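Long-range contacts in Cys-Gly metallodipeptidase DUG1 (PDB 4G1P), which hydrolyses dipeptides, with high specificity for Cys-Gly, as a homodimeric M20A metallopeptidase and the catalytic component of the glutathione-degrading complex: residues 229-234 against 334-339; 216-221 against 344-349; 112-117 against 450-455. All blocks are in the same frame, centred on the assembly; numbering follows the deposited sequence.

Contact 1: residues 229-234 against 334-339; sequences SADLHS and KTVIPA. With CYS (cysteine), chain E.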
loop_
_atom_site.group_PDB
_atom_site.type_symbol
_atom_site.label_atom_id
_atom_site.label_comp_id
_atom_site.label_asym_id
_atom_site.label_seq_id
_atom_site.Cartn_x
_atom_site.Cartn_y
_atom_site.Cartn_z
ATOM N N SER A 229 14.115 -13.460 3.471
ATOM C CA SER A 229 13.380 -14.210 2.461
ATOM C C SER A 229 11.878 -14.089 2.650
ATOM O O SER A 229 11.107 -14.421 1.767
ATOM C CB SER A 229 13.816 -15.675 2.436
ATOM O OG SER A 229 13.652 -16.280 3.701
ATOM N N ALA A 230 11.471 -13.593 3.807
ATOM C CA ALA A 230 10.067 -13.323 4.069
ATOM C C ALA A 230 9.937 -12.229 5.128
ATOM O O ALA A 230 10.922 -11.872 5.781
ATOM C CB ALA A 230 9.366 -14.576 4.502
ATOM N N ASP A 231 8.736 -11.677 5.277
ATOM C CA ASP A 231 8.524 -10.598 6.231
ATOM C C ASP A 231 8.956 -11.056 7.620
ATOM O O ASP A 231 8.927 -12.246 7.932
ATOM C CB ASP A 231 7.065 -10.131 6.231
ATOM C CG ASP A 231 6.707 -9.270 5.005
ATOM O OD1 ASP A 231 7.605 -8.938 4.203
ATOM O OD2 ASP A 231 5.515 -8.917 4.848
ATOM N N LEU A 232 9.405 -10.116 8.437
ATOM C CA LEU A 232 9.917 -10.451 9.758
ATOM C C LEU A 232 9.110 -9.722 10.811
ATOM O O LEU A 232 8.723 -8.563 10.618
ATOM C CB LEU A 232 11.391 -10.063 9.891
ATOM C CG LEU A 232 12.416 -10.782 9.006
ATOM C CD1 LEU A 232 13.819 -10.294 9.299
ATOM C CD2 LEU A 232 12.353 -12.272 9.168
ATOM N N HIS A 233 8.839 -10.412 11.912
ATOM C CA HIS A 233 8.212 -9.792 13.068
ATOM C C HIS A 233 9.139 -8.666 13.511
ATOM O O HIS A 233 10.316 -8.895 13.772
ATOM C CB HIS A 233 8.043 -10.831 14.180
ATOM C CG HIS A 233 7.304 -10.326 15.374
ATOM N ND1 HIS A 233 7.810 -9.347 16.201
ATOM C CD2 HIS A 233 6.099 -10.665 15.886
ATOM C CE1 HIS A 233 6.945 -9.101 17.169
ATOM N NE2 HIS A 233 5.897 -9.887 17.000
ATOM N N SER A 234 8.633 -7.443 13.566
ATOM C CA SER A 234 9.542 -6.322 13.766
ATOM C C SER A 234 10.084 -6.249 15.188
ATOM O O SER A 234 10.984 -5.454 15.456
ATOM C CB SER A 234 8.923 -4.983 13.350
ATOM O OG SER A 234 8.037 -4.498 14.340
ATOM N N LYS A 334 0.849 -2.247 11.831
ATOM C CA LYS A 334 1.347 -3.595 11.625
ATOM C C LYS A 334 2.851 -3.643 11.946
ATOM O O LYS A 334 3.659 -2.897 11.380
ATOM C CB LYS A 334 1.068 -4.069 10.199
ATOM C CG LYS A 334 1.234 -5.582 9.958
ATOM C CD LYS A 334 1.072 -5.901 8.482
ATOM C CE LYS A 334 0.797 -7.381 8.178
ATOM N NZ LYS A 334 -0.047 -7.551 6.922
ATOM N N THR A 335 3.214 -4.515 12.876
ATOM C CA THR A 335 4.584 -4.600 13.349
ATOM C C THR A 335 5.316 -5.615 12.520
ATOM O O THR A 335 5.482 -6.772 12.929
ATOM C CB THR A 335 4.651 -5.034 14.803
ATOM O OG1 THR A 335 3.673 -6.047 15.036
ATOM C CG2 THR A 335 4.377 -3.872 15.723
ATOM N N VAL A 336 5.772 -5.168 11.358
ATOM C CA VAL A 336 6.424 -6.054 10.409
ATOM C C VAL A 336 7.622 -5.381 9.742
ATOM O O VAL A 336 7.630 -4.176 9.513
ATOM C CB VAL A 336 5.415 -6.536 9.327
ATOM C CG1 VAL A 336 4.831 -5.348 8.573
ATOM C CG2 VAL A 336 6.075 -7.496 8.381
ATOM N N ILE A 337 8.644 -6.170 9.455
ATOM C CA ILE A 337 9.761 -5.730 8.646
ATOM C C ILE A 337 9.566 -6.327 7.258
ATOM O O ILE A 337 9.763 -7.524 7.063
ATOM C CB ILE A 337 11.087 -6.209 9.261
ATOM C CG1 ILE A 337 11.322 -5.524 10.607
ATOM C CG2 ILE A 337 12.246 -5.942 8.340
ATOM C CD1 ILE A 337 12.613 -5.925 11.283
ATOM N N PRO A 338 9.147 -5.498 6.287
ATOM C CA PRO A 338 8.921 -6.014 4.924
ATOM C C PRO A 338 10.186 -6.599 4.325
ATOM O O PRO A 338 11.265 -6.058 4.549
ATOM C CB PRO A 338 8.466 -4.775 4.148
ATOM C CG PRO A 338 7.855 -3.868 5.231
ATOM C CD PRO A 338 8.718 -4.090 6.439
ATOM N N ALA A 339 10.049 -7.692 3.576
ATOM C CA ALA A 339 11.193 -8.431 3.033
ATOM C C ALA A 339 11.701 -7.845 1.732
ATOM O O ALA A 339 12.914 -7.766 1.506
ATOM C CB ALA A 339 10.835 -9.885 2.836
HETATM N N CYS E . 2.396 -7.801 18.093
HETATM C CA CYS E . 2.891 -6.440 18.118
HETATM C C CYS E . 4.398 -6.464 18.388
HETATM O O CYS E . 4.856 -7.043 19.372
HETATM C CB CYS E . 2.134 -5.604 19.152
HETATM S SG CYS E . 2.624 -3.908 19.221
#

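Contact 2: residues 216-221 against 344-349; sequences RGCNYY and KFSIRT. With CYS (cysteine), chain B.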
loop_
_atom_site.group_PDB
_atom_site.type_symbol
_atom_site.label_atom_id
_atom_site.label_comp_id
_atom_site.label_asym_id
_atom_site.label_seq_id
_atom_site.Cartn_x
_atom_site.Cartn_y
_atom_site.Cartn_z
ATOM N N ARG A 216 5.355 16.733 -22.207
ATOM C CA ARG A 216 6.498 16.152 -21.528
ATOM C C ARG A 216 6.436 14.652 -21.695
ATOM O O ARG A 216 5.355 14.083 -21.789
ATOM C CB ARG A 216 6.427 16.424 -20.047
ATOM C CG ARG A 216 6.764 17.792 -19.597
ATOM C CD ARG A 216 6.067 17.935 -18.290
ATOM N NE ARG A 216 6.864 18.524 -17.240
ATOM C CZ ARG A 216 6.430 18.666 -15.994
ATOM N NH1 ARG A 216 5.223 18.239 -15.667
ATOM N NH2 ARG A 216 7.201 19.239 -15.083
ATOM N N GLY A 217 7.592 14.008 -21.705
ATOM C CA GLY A 217 7.629 12.564 -21.670
ATOM C C GLY A 217 7.547 12.071 -20.231
ATOM O O GLY A 217 7.381 12.848 -19.285
ATOM N N CYS A 218 7.663 10.765 -20.063
ATOM C CA CYS A 218 7.565 10.179 -18.741
ATOM C C CYS A 218 8.386 8.890 -18.628
ATOM O O CYS A 218 8.228 7.957 -19.418
ATOM C CB CYS A 218 6.094 9.936 -18.359
ATOM S SG CYS A 218 5.863 9.415 -16.629
ATOM N N ASN A 219 9.282 8.861 -17.651
ATOM C CA ASN A 219 10.035 7.652 -17.354
ATOM C C ASN A 219 9.640 7.151 -15.976
ATOM O O ASN A 219 9.795 7.862 -14.978
ATOM C CB ASN A 219 11.544 7.908 -17.444
ATOM C CG ASN A 219 12.051 7.927 -18.880
ATOM O OD1 ASN A 219 11.299 8.220 -19.809
ATOM N ND2 ASN A 219 13.322 7.598 -19.067
ATOM N N TYR A 220 9.091 5.948 -15.917
ATOM C CA TYR A 220 8.583 5.449 -14.651
ATOM C C TYR A 220 9.510 4.372 -14.105
ATOM O O TYR A 220 9.774 3.364 -14.776
ATOM C CB TYR A 220 7.163 4.919 -14.813
ATOM C CG TYR A 220 6.360 4.922 -13.536
ATOM C CD1 TYR A 220 6.600 3.990 -12.541
ATOM C CD2 TYR A 220 5.361 5.855 -13.325
ATOM C CE1 TYR A 220 5.867 3.989 -11.367
ATOM C CE2 TYR A 220 4.623 5.861 -12.160
ATOM C CZ TYR A 220 4.883 4.921 -11.180
ATOM O OH TYR A 220 4.148 4.904 -10.018
ATOM N N TYR A 221 10.000 4.597 -12.890
ATOM C CA TYR A 221 10.986 3.705 -12.281
ATOM C C TYR A 221 10.484 3.039 -11.003
ATOM O O TYR A 221 9.603 3.560 -10.296
ATOM C CB TYR A 221 12.291 4.458 -11.979
ATOM C CG TYR A 221 12.940 5.054 -13.198
ATOM C CD1 TYR A 221 13.696 4.276 -14.050
ATOM C CD2 TYR A 221 12.782 6.397 -13.504
ATOM C CE1 TYR A 221 14.282 4.814 -15.177
ATOM C CE2 TYR A 221 13.360 6.948 -14.630
ATOM C CZ TYR A 221 14.109 6.152 -15.466
ATOM O OH TYR A 221 14.693 6.695 -16.593
ATOM N N LYS A 344 8.251 3.542 -5.903
ATOM C CA LYS A 344 7.742 4.019 -7.186
ATOM C C LYS A 344 8.000 5.517 -7.386
ATOM O O LYS A 344 7.645 6.343 -6.543
ATOM C CB LYS A 344 6.245 3.714 -7.303
ATOM C CG LYS A 344 5.882 2.247 -7.047
ATOM C CD LYS A 344 6.476 1.345 -8.111
ATOM C CE LYS A 344 6.185 -0.115 -7.856
ATOM N NZ LYS A 344 4.744 -0.387 -7.796
ATOM N N PHE A 345 8.636 5.862 -8.497
ATOM C CA PHE A 345 8.870 7.271 -8.840
ATOM C C PHE A 345 9.036 7.483 -10.354
ATOM O O PHE A 345 9.570 6.634 -11.079
ATOM C CB PHE A 345 10.084 7.831 -8.082
ATOM C CG PHE A 345 11.393 7.240 -8.516
ATOM C CD1 PHE A 345 11.803 6.007 -8.047
ATOM C CD2 PHE A 345 12.215 7.916 -9.394
ATOM C CE1 PHE A 345 13.008 5.463 -8.443
ATOM C CE2 PHE A 345 13.422 7.372 -9.800
ATOM C CZ PHE A 345 13.819 6.147 -9.319
ATOM N N SER A 346 8.573 8.621 -10.836
ATOM C CA SER A 346 8.713 8.918 -12.258
ATOM C C SER A 346 9.312 10.298 -12.529
ATOM O O SER A 346 9.248 11.215 -11.689
ATOM C CB SER A 346 7.376 8.763 -12.971
ATOM O OG SER A 346 6.399 9.560 -12.344
ATOM N N ILE A 347 9.915 10.427 -13.705
ATOM C CA ILE A 347 10.459 11.697 -14.143
ATOM C C ILE A 347 9.751 12.165 -15.410
ATOM O O ILE A 347 9.613 11.415 -16.385
ATOM C CB ILE A 347 11.970 11.606 -14.387
ATOM C CG1 ILE A 347 12.692 11.147 -13.102
ATOM C CG2 ILE A 347 12.498 12.944 -14.857
ATOM C CD1 ILE A 347 14.195 10.898 -13.259
ATOM N N ARG A 348 9.270 13.401 -15.380
ATOM C CA ARG A 348 8.706 14.019 -16.571
ATOM C C ARG A 348 9.835 14.586 -17.413
ATOM O O ARG A 348 10.573 15.457 -16.969
ATOM C CB ARG A 348 7.714 15.114 -16.187
ATOM C CG ARG A 348 6.471 14.594 -15.455
ATOM C CD ARG A 348 5.551 13.792 -16.361
ATOM N NE ARG A 348 4.519 13.115 -15.588
ATOM C CZ ARG A 348 3.494 12.435 -16.104
ATOM N NH1 ARG A 348 3.311 12.358 -17.423
ATOM N NH2 ARG A 348 2.627 11.847 -15.282
ATOM N N THR A 349 9.988 14.076 -18.625
ATOM C CA THR A 349 11.102 14.506 -19.458
ATOM C C THR A 349 10.753 15.674 -20.381
ATOM O O THR A 349 9.612 15.844 -20.798
ATOM C CB THR A 349 11.654 13.346 -20.280
ATOM O OG1 THR A 349 10.679 12.953 -21.241
ATOM C CG2 THR A 349 11.955 12.158 -19.376
HETATM N N CYS B . -0.937 8.773 -17.780
HETATM C CA CYS B . 0.457 8.669 -17.399
HETATM C C CYS B . 1.030 10.077 -17.223
HETATM O O CYS B . 0.953 10.910 -18.126
HETATM C CB CYS B . 1.243 7.852 -18.427
HETATM S SG CYS B . 2.947 7.617 -18.025
#

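Contact 3: residues 112-117 against 450-455; sequences DGWDTE and HSINEK. With ZN (zinc ion), chain C; GLY (glycine), chain D; CYS (cysteine), chain B.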
loop_
_atom_site.group_PDB
_atom_site.type_symbol
_atom_site.label_atom_id
_atom_site.label_comp_id
_atom_site.label_asym_id
_atom_site.label_seq_id
_atom_site.Cartn_x
_atom_site.Cartn_y
_atom_site.Cartn_z
ATOM N N ASP A 112 -12.116 5.418 -2.106
ATOM C CA ASP A 112 -10.978 6.317 -2.276
ATOM C C ASP A 112 -11.375 7.742 -1.915
ATOM O O ASP A 112 -10.510 8.593 -1.749
ATOM C CB ASP A 112 -10.437 6.319 -3.710
ATOM C CG ASP A 112 -9.938 4.963 -4.166
ATOM O OD1 ASP A 112 -9.625 4.115 -3.303
ATOM O OD2 ASP A 112 -9.852 4.755 -5.402
ATOM N N GLY A 113 -12.675 8.016 -1.825
ATOM C CA GLY A 113 -13.136 9.358 -1.515
ATOM C C GLY A 113 -14.139 9.936 -2.502
ATOM O O GLY A 113 -14.544 11.089 -2.378
ATOM N N TRP A 114 -14.540 9.124 -3.475
ATOM C CA TRP A 114 -15.530 9.501 -4.472
ATOM C C TRP A 114 -16.876 9.836 -3.858
ATOM O O TRP A 114 -17.318 9.169 -2.929
ATOM C CB TRP A 114 -15.731 8.350 -5.443
ATOM C CG TRP A 114 -14.665 8.257 -6.468
ATOM C CD1 TRP A 114 -13.394 7.789 -6.293
ATOM C CD2 TRP A 114 -14.767 8.648 -7.839
ATOM N NE1 TRP A 114 -12.699 7.872 -7.467
ATOM C CE2 TRP A 114 -13.517 8.394 -8.435
ATOM C CE3 TRP A 114 -15.795 9.182 -8.618
ATOM C CZ2 TRP A 114 -13.265 8.653 -9.779
ATOM C CZ3 TRP A 114 -15.549 9.442 -9.945
ATOM C CH2 TRP A 114 -14.289 9.174 -10.518
ATOM N N ASP A 115 -17.536 10.858 -4.391
ATOM C CA ASP A 115 -18.848 11.248 -3.890
ATOM C C ASP A 115 -19.916 10.383 -4.535
ATOM O O ASP A 115 -20.982 10.175 -3.980
ATOM C CB ASP A 115 -19.119 12.739 -4.133
ATOM C CG ASP A 115 -18.275 13.649 -3.233
ATOM O OD1 ASP A 115 -17.281 13.174 -2.630
ATOM O OD2 ASP A 115 -18.606 14.846 -3.126
ATOM N N THR A 116 -19.602 9.851 -5.702
ATOM C CA THR A 116 -20.516 8.988 -6.429
ATOM C C THR A 116 -19.737 7.758 -6.789
ATOM O O THR A 116 -18.530 7.730 -6.658
ATOM C CB THR A 116 -20.979 9.637 -7.751
ATOM O OG1 THR A 116 -19.853 10.235 -8.396
ATOM C CG2 THR A 116 -21.988 10.712 -7.486
ATOM N N GLU A 117 -20.423 6.746 -7.272
ATOM C CA GLU A 117 -19.767 5.526 -7.669
ATOM C C GLU A 117 -19.071 5.738 -9.012
ATOM O O GLU A 117 -19.721 6.044 -10.015
ATOM C CB GLU A 117 -20.820 4.437 -7.742
ATOM C CG GLU A 117 -21.886 4.662 -6.679
ATOM C CD GLU A 117 -22.976 3.623 -6.697
ATOM O OE1 GLU A 117 -22.636 2.426 -6.553
ATOM O OE2 GLU A 117 -24.166 4.005 -6.851
ATOM N N HIS A 450 -7.054 10.933 -13.046
ATOM C CA HIS A 450 -6.196 10.129 -12.172
ATOM C C HIS A 450 -6.494 10.393 -10.703
ATOM O O HIS A 450 -5.689 10.067 -9.827
ATOM C CB HIS A 450 -4.712 10.378 -12.462
ATOM C CG HIS A 450 -4.283 9.946 -13.825
ATOM N ND1 HIS A 450 -2.967 9.683 -14.143
ATOM C CD2 HIS A 450 -4.992 9.734 -14.957
ATOM C CE1 HIS A 450 -2.885 9.321 -15.409
ATOM N NE2 HIS A 450 -4.100 9.350 -15.929
ATOM N N SER A 451 -7.649 10.987 -10.436
ATOM C CA SER A 451 -7.993 11.380 -9.084
ATOM C C SER A 451 -9.419 10.943 -8.736
ATOM O O SER A 451 -10.025 10.184 -9.486
ATOM C CB SER A 451 -7.814 12.887 -8.937
ATOM O OG SER A 451 -7.849 13.268 -7.576
ATOM N N ILE A 452 -9.946 11.400 -7.598
ATOM C CA ILE A 452 -11.342 11.131 -7.246
ATOM C C ILE A 452 -12.258 12.160 -7.883
ATOM O O ILE A 452 -11.846 13.303 -8.114
ATOM C CB ILE A 452 -11.600 11.176 -5.728
ATOM C CG1 ILE A 452 -11.048 12.472 -5.135
ATOM C CG2 ILE A 452 -11.020 9.941 -5.027
ATOM C CD1 ILE A 452 -11.485 12.721 -3.717
ATOM N N ASN A 453 -13.496 11.742 -8.156
ATOM C CA ASN A 453 -14.529 12.622 -8.692
ATOM C C ASN A 453 -14.181 13.206 -10.064
ATOM O O ASN A 453 -14.439 14.377 -10.312
ATOM C CB ASN A 453 -14.848 13.763 -7.709
ATOM C CG ASN A 453 -15.345 13.262 -6.356
ATOM O OD1 ASN A 453 -16.198 12.382 -6.279
ATOM N ND2 ASN A 453 -14.808 13.829 -5.284
ATOM N N GLU A 454 -13.589 12.394 -10.938
ATOM C CA GLU A 454 -13.261 12.830 -12.289
ATOM C C GLU A 454 -14.524 13.319 -12.991
ATOM O O GLU A 454 -15.542 12.616 -13.045
ATOM C CB GLU A 454 -12.630 11.690 -13.089
ATOM C CG GLU A 454 -12.052 12.118 -14.431
ATOM C CD GLU A 454 -11.683 10.944 -15.322
ATOM O OE1 GLU A 454 -11.207 9.924 -14.786
ATOM O OE2 GLU A 454 -11.875 11.028 -16.558
ATOM N N LYS A 455 -14.461 14.533 -13.517
ATOM C CA LYS A 455 -15.629 15.180 -14.093
ATOM C C LYS A 455 -15.330 15.676 -15.501
ATOM O O LYS A 455 -14.171 15.870 -15.878
ATOM C CB LYS A 455 -16.039 16.373 -13.238
ATOM C CG LYS A 455 -15.583 17.727 -13.811
ATOM C CD LYS A 455 -14.785 18.522 -12.787
ATOM C CE LYS A 455 -14.644 19.989 -13.176
ATOM N NZ LYS A 455 -13.873 20.187 -14.426
HETATM ZN ZN ZN C . -4.703 8.968 -17.827
HETATM N N GLY D . -2.941 10.810 -18.289
HETATM C CA GLY D . -2.784 9.592 -19.060
HETATM C C GLY D . -1.323 9.247 -18.959
HETATM O O GLY D . -0.561 9.425 -19.905
HETATM N N CYS B . -0.937 8.773 -17.780
HETATM C CA CYS B . 0.457 8.669 -17.399
HETATM C C CYS B . 1.030 10.077 -17.223
HETATM O O CYS B . 0.953 10.910 -18.126
HETATM C CB CYS B . 1.243 7.852 -18.427
HETATM S SG CYS B . 2.947 7.617 -18.025
#

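Contact 1: residues 229-234 against 334-339
Asp231 reaches Ala339 with its CG beside its own backbone N and anti to the carbonyl carbon (chi1 -75°). With chi2 near zero, this puts OD1 of Asp231 2.8 Å from N of Ala339. The hydrogen bond is somewhat bent and arrives nearly along the C-O axis. Ser234 has its OG between backbone N and carbonyl carbon (chi1 79°), lying 3.5 Å from CB of Thr335. This hydroxyl bonds to Arg348 of the second subunit.

Two very short strands pair antiparallel between these points. N of Ile337 donates to O of Leu232 at 2.7 Å, and N of Leu232 to O of Ile337. N of Ser234 makes a long bond to O of Thr335, at 3.3 Å.

The side chains of Leu232 and Ile337 share one face of the pair, with their CB atoms 3.9 Å apart. The side chains of Val336 and Asp231 cross obliquely, with CG2 of Val336 3.5 Å from CB of Asp231.

His233 points away from this pairing. Its ND1 is held by backbone N of Gly235 and Ile236. Its ring meets His450 of the second subunit and touches a bound glycine. OG1 of Thr335 lies 3.2 Å from CA of the bound cysteine. The contact is thus a two-stranded antiparallel sheet at the dimer interface, placing His233 beside the partner's dinuclear active site, as in other dimeric M20 peptidases.

Contact 2: residues 216-221 against 344-349
Tyr221 and Phe345, Asn219 and Ile347, and Gly217 and Thr349 are joined by backbone hydrogen bonds in both directions. The strands run antiparallel, their axes 4.3 Å apart at closest approach. The Asn219-Ile347 and Tyr221-Phe345 pairs are well formed. At the Gly217 end the pairing is loose.

Aromatic and apolar packing lies on the face of Tyr221, Phe345 and Ile347. CB of Tyr221 makes a CH-pi contact over the Phe345 ring, 3.8 Å from its centroid. The two rings are slid apart and barely overlap. Phe345 stands with CG between its backbone N and carbonyl carbon (chi1 68°), which swings the ring toward Tyr221. On the other face, CD2 of Tyr220 lies 3.6 Å from CB of Ser346.

Polar and charged groups gather on this second face. CB of Arg348 lies over one face of the Arg216 guanidinium, toward its rim. NH2 of Arg216 is held by Tyr316 O and by Gly238 O of the second subunit. SG of Cys218 lies over the centre of the Arg348 guanidinium, 3.8 Å above it. NH1 of Arg348 donates a nearly straight 2.9 Å bond to O of the bound cysteine, whose SG is 3.7 Å from SG of Cys218. NH2 of Arg348 bonds to OG of Ser234 of the second subunit. A leucine in place of Arg348 would probably leave that cysteine oxygen without this donor and Ser234 of the second subunit without its mate.

This is antiparallel pairing within the lid-domain sheet, with one face lining the dipeptide pocket.

Contact 3: residues 112-117 against 450-455
Trp114, Asn453 and Ile452 carry most of this contact between two loops. The indole of Trp114 lies flat against the backbone of Ile452 and Asn453. N of Asn453 sits over the centre of the ring system, 3.2 Å above its plane. CA of Ile452 makes a CH-pi contact over the same face, 3.8 Å from the centroid of the five-membered ring. At the far end of the indole, CH2 comes 4.0 Å from CB of Glu454.

Ile452 works with both branches. Its CG2 touches CD1 of Trp114 at 3.4 Å and also packs on CB of Asp112. CG1 lies between the backbone N and the carbonyl carbon (chi1 51°), and this carries CD1 to the carbonyl of Gly113. The backbone angles of Gly113 call for a glycine.

Asn453 supplies the polar link. Its OD1 accepts a 2.8 Å hydrogen bond from N of Asp115. The bond is nearly straight, at 170°, and falls on a lone pair in the carbonyl plane. It ties the amide to the chain just after Trp114. The carboxylate of Asp115 is turned 75° from the plane of this amide.

His450, at the start of segment 450-455, faces the active site, where its NE2 binds zinc at 2.0 Å. Asp137 and Glu172 bind that zinc too. OE1 of Glu454 forms a salt bridge with Arg133 and a hydrogen bond with N of Gly134, while OE2 accepts from N of Thr136 and of Asp137. The contact joins the loop between strands 96-102 and 122-124 to the loop between strands 437-439 and 455-457, beside the start of helix 135-154.

Along the chain, contact 3 spans contact 2, which in turn spans contact 1. Contacts 1 and 2 are sequential neighbours on both sides: strand 210-226 leads to 232-233, and 336-337 leads to 340-349. Their centres are nevertheless about 30 Å apart. Contact 1 lies far out, about 37 Å from the chain centre, while contact 2 lies much nearer it. Contact 3 joins loops next to the catalytic site, and its nearest atoms are about 6 Å from contact 2. Contacts 2 and 3 meet the same bound cysteine. Contact 1 reaches the corresponding site of the second subunit, so each active site draws on both chains of the dimer.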